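CRISPR-associated endonuclease Cas9 (Campylobacter jejuni subsp. jejuni serotype O:2, PDB 5X2H) is an RNA-guided endonuclease of CRISPR adaptive immunity, which cuts both strands of invading DNA with its RuvC-like and HNH nuclease domains. Local coordinates at residues A[482-486]-A[563-567]; A[555-560]-A[621-626]; A[478-482]-A[506-510]. All coordinates share one frame; numbering follows the deposited sequence.

Contact 1 (A[482-486]-A[563-567]); sequences INIEL and VIIAY
Ile565, near the end of helix 557-566, lies between Asn483 and Glu485 of strand 481-485. The strand is one of the parallel strands in the five-stranded mixed sheet of the RuvC-like domain, a fold of the RNase H clan, and the pair illustrates how a helix is seated on a sheet. Asn483 and Glu485 both point toward the helix, and each takes a different branch of the isoleucine. Ile565 CG2 meets the CB of Asn483 at 3.6 Å. With chi1 at -51° and chi2 at -52°, the other branch bends CD1 round beneath Glu485, where it lies 3.5 Å from Glu485 CB and 3.3 Å from Glu485 OE1. The glutamate and isoleucine side chains cross at about a right angle.

The polar part of the contact belongs to Asn483. Its ND2 donates to Ile565 O over 3.1 Å, tilted 27° out of the carbonyl plane; the strand thereby supplies a partner to a carbonyl in the last turn of the helix. The other end of the amide receives a weak hydrogen bond from Lys481 NZ, which leaves both polar atoms of Asn483 engaged.

Farther out, the strand is held on both sides by its neighbours: Asn483 bonds through its backbone to Leu11 and Phe13, and Ile482 to His529 and Glu531. Ala12 of strand 10-15 also touches Ile565 and Ala566. Glu485 is a predicted magnesium ligand, as is Asp14, and Glu485 OE1 lies close to Asp14 OD1, consistent with a carboxylate pair prepared for metal. The second carboxylate oxygen, Glu485 OE2, is hydrogen-bonded to Thr538 OG1 on helix 535-544.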
# COMPACT_ATOMS: atom_id res chain seq x y z
N ILE A 482 4.31 -19.74 -26.01
CA ILE A 482 3.52 -18.67 -25.42
C ILE A 482 4.12 -17.34 -25.84
O ILE A 482 5.33 -17.13 -25.72
CB ILE A 482 3.46 -18.77 -23.88
CG1 ILE A 482 2.67 -20.01 -23.45
CG2 ILE A 482 2.83 -17.52 -23.28
CD1 ILE A 482 2.50 -20.14 -21.95
N ASN A 483 3.28 -16.45 -26.37
CA ASN A 483 3.68 -15.11 -26.76
C ASN A 483 3.02 -14.09 -25.84
O ASN A 483 1.87 -14.27 -25.42
CB ASN A 483 3.30 -14.83 -28.22
CG ASN A 483 3.97 -15.78 -29.19
OD1 ASN A 483 4.46 -16.84 -28.80
ND2 ASN A 483 4.00 -15.40 -30.46
N ILE A 484 3.74 -13.01 -25.53
CA ILE A 484 3.32 -12.05 -24.51
C ILE A 484 3.68 -10.64 -24.96
O ILE A 484 4.74 -10.42 -25.55
CB ILE A 484 3.97 -12.38 -23.15
CG1 ILE A 484 3.40 -13.68 -22.58
CG2 ILE A 484 3.77 -11.24 -22.15
CD1 ILE A 484 4.19 -14.23 -21.41
N GLU A 485 2.78 -9.70 -24.69
CA GLU A 485 3.02 -8.28 -24.93
C GLU A 485 2.18 -7.47 -23.96
O GLU A 485 1.11 -7.90 -23.54
CB GLU A 485 2.70 -7.89 -26.38
CG GLU A 485 3.03 -6.45 -26.75
CD GLU A 485 1.86 -5.72 -27.37
OE1 GLU A 485 0.71 -6.17 -27.20
OE2 GLU A 485 2.08 -4.69 -28.04
N LEU A 486 2.69 -6.29 -23.60
CA LEU A 486 1.93 -5.37 -22.74
C LEU A 486 1.34 -4.23 -23.55
O LEU A 486 1.96 -3.73 -24.49
CB LEU A 486 2.82 -4.82 -21.63
CG LEU A 486 3.44 -5.83 -20.66
CD1 LEU A 486 3.98 -5.13 -19.43
CD2 LEU A 486 2.44 -6.91 -20.28
N VAL A 563 -4.78 -11.88 -30.72
CA VAL A 563 -4.70 -12.53 -32.03
C VAL A 563 -3.50 -12.01 -32.80
O VAL A 563 -2.84 -12.77 -33.53
CB VAL A 563 -6.02 -12.34 -32.80
CG1 VAL A 563 -5.91 -12.90 -34.21
CG2 VAL A 563 -7.17 -12.99 -32.06
N ILE A 564 -3.18 -10.73 -32.64
CA ILE A 564 -1.99 -10.17 -33.29
C ILE A 564 -0.72 -10.73 -32.65
O ILE A 564 0.25 -11.05 -33.35
CB ILE A 564 -2.02 -8.64 -33.24
CG1 ILE A 564 -3.11 -8.09 -34.16
CG2 ILE A 564 -0.66 -8.05 -33.62
CD1 ILE A 564 -3.18 -6.58 -34.19
N ILE A 565 -0.71 -10.87 -31.32
CA ILE A 565 0.47 -11.38 -30.63
C ILE A 565 0.80 -12.79 -31.10
O ILE A 565 1.98 -13.16 -31.22
CB ILE A 565 0.29 -11.33 -29.10
CG1 ILE A 565 -0.18 -9.95 -28.64
CG2 ILE A 565 1.58 -11.68 -28.39
CD1 ILE A 565 0.68 -8.82 -29.13
N ALA A 566 -0.23 -13.59 -31.39
CA ALA A 566 -0.01 -14.96 -31.83
C ALA A 566 0.55 -15.04 -33.25
O ALA A 566 1.17 -16.04 -33.60
CB ALA A 566 -1.31 -15.76 -31.74
N TYR A 567 0.33 -14.01 -34.06
CA TYR A 567 0.80 -14.02 -35.44
C TYR A 567 1.77 -12.87 -35.71
O TYR A 567 2.95 -13.09 -35.95
CB TYR A 567 -0.39 -13.94 -36.41
CG TYR A 567 -1.33 -15.13 -36.33
CD1 TYR A 567 -0.85 -16.39 -36.01
CD2 TYR A 567 -2.69 -14.98 -36.57
CE1 TYR A 567 -1.70 -17.48 -35.94
CE2 TYR A 567 -3.55 -16.06 -36.50
CZ TYR A 567 -3.05 -17.31 -36.18
OH TYR A 567 -3.90 -18.39 -36.11

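Contact 2 (A[555-560]-A[621-626])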
# COMPACT_ATOMS: atom_id res chain seq x y z
N HIS A 555 -14.61 -3.83 -24.94
CA HIS A 555 -13.66 -4.77 -24.34
C HIS A 555 -13.07 -5.77 -25.32
O HIS A 555 -12.07 -6.42 -25.00
CB HIS A 555 -14.34 -5.53 -23.19
CG HIS A 555 -14.74 -4.67 -22.04
ND1 HIS A 555 -13.93 -3.65 -21.55
CD2 HIS A 555 -15.85 -4.66 -21.27
CE1 HIS A 555 -14.54 -3.07 -20.53
NE2 HIS A 555 -15.70 -3.66 -20.34
N LEU A 556 -13.66 -5.92 -26.51
CA LEU A 556 -13.23 -6.97 -27.42
C LEU A 556 -11.88 -6.69 -28.06
O LEU A 556 -11.24 -7.63 -28.56
CB LEU A 556 -14.29 -7.19 -28.51
CG LEU A 556 -15.65 -7.69 -28.04
CD1 LEU A 556 -16.63 -7.76 -29.21
CD2 LEU A 556 -15.53 -9.04 -27.36
N HIS A 557 -11.42 -5.44 -28.06
CA HIS A 557 -10.16 -5.13 -28.75
C HIS A 557 -8.95 -5.70 -28.03
O HIS A 557 -7.87 -5.76 -28.64
CB HIS A 557 -10.00 -3.62 -28.91
CG HIS A 557 -9.45 -2.92 -27.70
ND1 HIS A 557 -10.23 -2.54 -26.64
CD2 HIS A 557 -8.18 -2.55 -27.40
CE1 HIS A 557 -9.48 -1.95 -25.73
NE2 HIS A 557 -8.23 -1.95 -26.16
N HIS A 558 -9.08 -6.11 -26.77
CA HIS A 558 -7.96 -6.79 -26.11
C HIS A 558 -7.72 -8.17 -26.71
O HIS A 558 -6.60 -8.68 -26.65
CB HIS A 558 -8.22 -6.89 -24.61
CG HIS A 558 -8.40 -5.57 -23.93
ND1 HIS A 558 -7.44 -4.58 -23.96
CD2 HIS A 558 -9.43 -5.08 -23.20
CE1 HIS A 558 -7.87 -3.54 -23.28
NE2 HIS A 558 -9.08 -3.81 -22.81
N ALA A 559 -8.76 -8.78 -27.28
CA ALA A 559 -8.60 -10.10 -27.89
C ALA A 559 -7.99 -10.00 -29.28
O ALA A 559 -7.16 -10.84 -29.65
CB ALA A 559 -9.94 -10.82 -27.95
N ILE A 560 -8.39 -9.00 -30.07
CA ILE A 560 -7.79 -8.84 -31.39
C ILE A 560 -6.30 -8.53 -31.26
O ILE A 560 -5.51 -8.89 -32.14
CB ILE A 560 -8.53 -7.76 -32.21
CG1 ILE A 560 -8.23 -6.36 -31.69
CG2 ILE A 560 -10.03 -8.02 -32.19
CD1 ILE A 560 -8.95 -5.26 -32.44
N ILE A 621 -14.05 -13.42 -32.68
CA ILE A 621 -14.21 -12.33 -31.72
C ILE A 621 -15.67 -12.16 -31.35
O ILE A 621 -16.01 -11.90 -30.19
CB ILE A 621 -13.59 -11.04 -32.28
CG1 ILE A 621 -12.15 -10.87 -31.78
CG2 ILE A 621 -14.43 -9.82 -31.91
CD1 ILE A 621 -11.19 -11.91 -32.29
N ASP A 622 -16.57 -12.31 -32.33
CA ASP A 622 -18.00 -12.17 -32.06
C ASP A 622 -18.53 -13.27 -31.16
O ASP A 622 -19.62 -13.12 -30.60
CB ASP A 622 -18.78 -12.16 -33.38
CG ASP A 622 -18.37 -11.00 -34.28
OD1 ASP A 622 -17.60 -10.13 -33.82
OD2 ASP A 622 -18.83 -10.97 -35.44
N GLU A 623 -17.79 -14.37 -31.00
CA GLU A 623 -18.21 -15.46 -30.13
C GLU A 623 -17.74 -15.28 -28.69
O GLU A 623 -18.19 -16.02 -27.81
CB GLU A 623 -17.68 -16.79 -30.67
CG GLU A 623 -18.11 -17.08 -32.10
CD GLU A 623 -17.39 -18.27 -32.70
OE1 GLU A 623 -16.78 -19.05 -31.93
OE2 GLU A 623 -17.43 -18.43 -33.94
N ILE A 624 -16.86 -14.31 -28.44
CA ILE A 624 -16.33 -14.09 -27.10
C ILE A 624 -17.43 -13.61 -26.17
O ILE A 624 -18.24 -12.75 -26.52
CB ILE A 624 -15.18 -13.07 -27.15
CG1 ILE A 624 -14.04 -13.57 -28.03
CG2 ILE A 624 -14.67 -12.76 -25.74
CD1 ILE A 624 -13.01 -12.51 -28.30
N PHE A 625 -17.47 -14.18 -24.97
CA PHE A 625 -18.23 -13.61 -23.86
C PHE A 625 -17.22 -13.11 -22.83
O PHE A 625 -16.51 -13.91 -22.22
CB PHE A 625 -19.19 -14.62 -23.25
CG PHE A 625 -20.18 -14.01 -22.31
CD1 PHE A 625 -21.34 -13.41 -22.80
CD2 PHE A 625 -19.95 -14.00 -20.95
CE1 PHE A 625 -22.25 -12.84 -21.93
CE2 PHE A 625 -20.86 -13.42 -20.08
CZ PHE A 625 -22.01 -12.84 -20.57
N VAL A 626 -17.15 -11.79 -22.67
CA VAL A 626 -16.15 -11.19 -21.80
C VAL A 626 -16.36 -11.66 -20.37
O VAL A 626 -17.47 -11.58 -19.82
CB VAL A 626 -16.21 -9.66 -21.91
CG1 VAL A 626 -15.17 -9.02 -21.01
CG2 VAL A 626 -16.02 -9.23 -23.36
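Leu556 is the main bump here, and the segment 621-626 curves round it to supply the hollow. Its two methyls divide the work: CD1 lies 4.0 Å from CG2 of Ile621, while CD2 enters the notch between Ile624 and Val626, 4.1 Å from Ile624 CB and 4.0 Å from Val626 CG2. Leu556 and Ile621 run past each other in opposite directions, as do Leu556 and Ile624, so the leucine's end methyls lodge against the flanks of Ile621 and Ile624.

Three residues on, Ala559 offers a small surface, and a longer side chain fills the room it leaves: Ile624 CD1 reaches in to 3.5 Å from Ala559 CB. Beside it, Ile560 has CG1 between its backbone N and carbonyl carbon (chi1 73°), a choice that leaves CG2 to face the neighbouring segment. That methyl presses on Ile621 CG1 at 3.6 Å, the two side chains crossing at roughly a right angle. At the other end, Val626 sets its methyls against the CB of His555.

The chain past helix 615-622 is extended from Ile624 onward, which lets Ile624 and Val626 both face segment 555-560 while Phe625 turns outward to stack on His775. Strand 29-37 borders the same apolar patch, through Cys33, Val35 and Ile37. Such packing of a helix start against a segment later in the chain is part of the hydrophobic core of the RNase H-like RuvC domain, beside the helix that carries the predicted magnesium ligand His558.

Contact 3 (A[478-482]-A[506-510]); sequences KVHKI and LDFLP
Val479 O accepts the backbone N-H of Leu509 at 3.0 Å, an almost straight bond (179° at the hydrogen) that nevertheless arrives from above the carbonyl plane. It ties the approach to strand 481-485, in the mixed sheet of the RuvC-like domain, to the loop that follows helix 493-505. The two segments cross, their directions 104° apart, with a single backbone bond at the intersection. The CD2 edge of the Phe508 ring also comes against Val479 O.

Side chains fill the angles of the crossing. Leu509 points at segment 478-482 and is shared by two residues there. Its CD1 sits over one face of the His480 imidazole in a CH-pi contact, 3.8 Å from the centroid of that ring, while CD2 and CG lie against Lys478 CB. The His480 CB turns away from the loop, but with CG anti to the carbonyl carbon (chi1 -55°) the ring swings back to meet the leucine.

Beyond the bond, Phe508 presents its edge to Ile482, whose CG1 lies 3.7 Å from Phe508 CE2 near the ring plane. The phenyl ring also stacks on His529, and His529 ND1 is hydrogen-bonded to His480 O. Leu506 completes the apolar end through CD2, 4.0 Å from Ile482 CD1.

At the outer border Lys478 passes obliquely across the loop, its end bent at chi4. Its principal partner is Asp439, with which it forms a salt bridge; toward the loop it makes a second, long one, Lys478 NZ standing 3.8 Å from Asp507 OD2.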
# COMPACT_ATOMS: atom_id res chain seq x y z
N LYS A 478 -1.10 -29.43 -22.91
CA LYS A 478 0.18 -28.76 -23.07
C LYS A 478 0.28 -28.06 -24.43
O LYS A 478 -0.36 -28.45 -25.41
CB LYS A 478 1.33 -29.76 -22.92
CG LYS A 478 1.58 -30.26 -21.51
CD LYS A 478 2.81 -31.15 -21.47
CE LYS A 478 3.03 -31.76 -20.10
NZ LYS A 478 3.25 -30.74 -19.04
N VAL A 479 1.12 -27.02 -24.47
CA VAL A 479 1.27 -26.16 -25.64
C VAL A 479 2.76 -26.03 -25.95
O VAL A 479 3.62 -26.28 -25.10
CB VAL A 479 0.63 -24.77 -25.40
CG1 VAL A 479 0.55 -23.96 -26.68
CG2 VAL A 479 -0.77 -24.92 -24.80
N HIS A 480 3.06 -25.66 -27.19
CA HIS A 480 4.45 -25.51 -27.60
C HIS A 480 5.02 -24.15 -27.23
O HIS A 480 6.20 -24.05 -26.84
CB HIS A 480 4.60 -25.72 -29.11
CG HIS A 480 4.04 -27.02 -29.61
ND1 HIS A 480 4.73 -28.20 -29.53
CD2 HIS A 480 2.85 -27.31 -30.20
CE1 HIS A 480 4.00 -29.17 -30.05
NE2 HIS A 480 2.85 -28.66 -30.46
N LYS A 481 4.23 -23.09 -27.35
CA LYS A 481 4.77 -21.74 -27.28
C LYS A 481 3.78 -20.80 -26.61
O LYS A 481 2.56 -21.03 -26.63
CB LYS A 481 5.11 -21.22 -28.68
CG LYS A 481 6.39 -20.42 -28.73
CD LYS A 481 6.32 -19.32 -29.77
CE LYS A 481 7.50 -18.37 -29.63
NZ LYS A 481 7.31 -17.12 -30.42
N ILE A 482 4.31 -19.74 -26.01
CA ILE A 482 3.52 -18.67 -25.42
C ILE A 482 4.12 -17.34 -25.84
O ILE A 482 5.33 -17.13 -25.72
CB ILE A 482 3.46 -18.77 -23.88
CG1 ILE A 482 2.67 -20.01 -23.45
CG2 ILE A 482 2.83 -17.52 -23.28
CD1 ILE A 482 2.50 -20.14 -21.95
N LEU A 506 7.17 -23.53 -16.09
CA LEU A 506 6.17 -24.25 -16.87
C LEU A 506 6.84 -25.24 -17.81
O LEU A 506 7.84 -24.92 -18.45
CB LEU A 506 5.29 -23.28 -17.67
CG LEU A 506 4.02 -23.89 -18.27
CD1 LEU A 506 3.01 -24.19 -17.17
CD2 LEU A 506 3.43 -22.99 -19.34
N ASP A 507 6.28 -26.44 -17.89
CA ASP A 507 6.76 -27.47 -18.79
C ASP A 507 5.97 -27.42 -20.09
O ASP A 507 4.73 -27.43 -20.06
CB ASP A 507 6.65 -28.85 -18.15
CG ASP A 507 7.36 -29.93 -18.95
OD1 ASP A 507 8.20 -29.58 -19.80
OD2 ASP A 507 7.06 -31.12 -18.74
N PHE A 508 6.67 -27.37 -21.21
CA PHE A 508 6.06 -27.23 -22.53
C PHE A 508 6.15 -28.54 -23.31
O PHE A 508 6.82 -29.49 -22.91
CB PHE A 508 6.73 -26.10 -23.32
CG PHE A 508 6.40 -24.73 -22.82
CD1 PHE A 508 7.14 -24.16 -21.80
CD2 PHE A 508 5.37 -24.00 -23.39
CE1 PHE A 508 6.84 -22.89 -21.34
CE2 PHE A 508 5.06 -22.73 -22.93
CZ PHE A 508 5.80 -22.18 -21.91
N LEU A 509 5.45 -28.56 -24.44
CA LEU A 509 5.59 -29.68 -25.36
C LEU A 509 6.95 -29.62 -26.05
O LEU A 509 7.42 -28.53 -26.39
CB LEU A 509 4.48 -29.65 -26.42
CG LEU A 509 3.09 -30.14 -26.01
CD1 LEU A 509 2.13 -30.03 -27.18
CD2 LEU A 509 3.16 -31.57 -25.50
N PRO A 510 7.60 -30.76 -26.26
CA PRO A 510 8.84 -30.76 -27.04
C PRO A 510 8.57 -30.32 -28.47
O PRO A 510 7.67 -30.83 -29.14
CB PRO A 510 9.30 -32.22 -26.97
CG PRO A 510 8.63 -32.78 -25.76
CD PRO A 510 7.31 -32.08 -25.67

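How the contacts relate
Two shared elements connect the three contacts. Strand 481-485 serves contacts 1 and 3, which have Ile482 in common and centres about 15 Å apart; helix 557-566 serves contacts 1 and 2, also about 15 Å apart between centres. Contacts 1 and 2 touch directly, Val563 CG2 lying 4.2 Å from Ile621 CD1, whereas contacts 2 and 3 stay about 13 Å apart at their nearest atoms. Contact 1 is thus the middle member, and it lies at the predicted magnesium site: the Glu485 side chain is about 3 Å from that of Asp14 and about 9 Å from that of His558, which contact 2 contains.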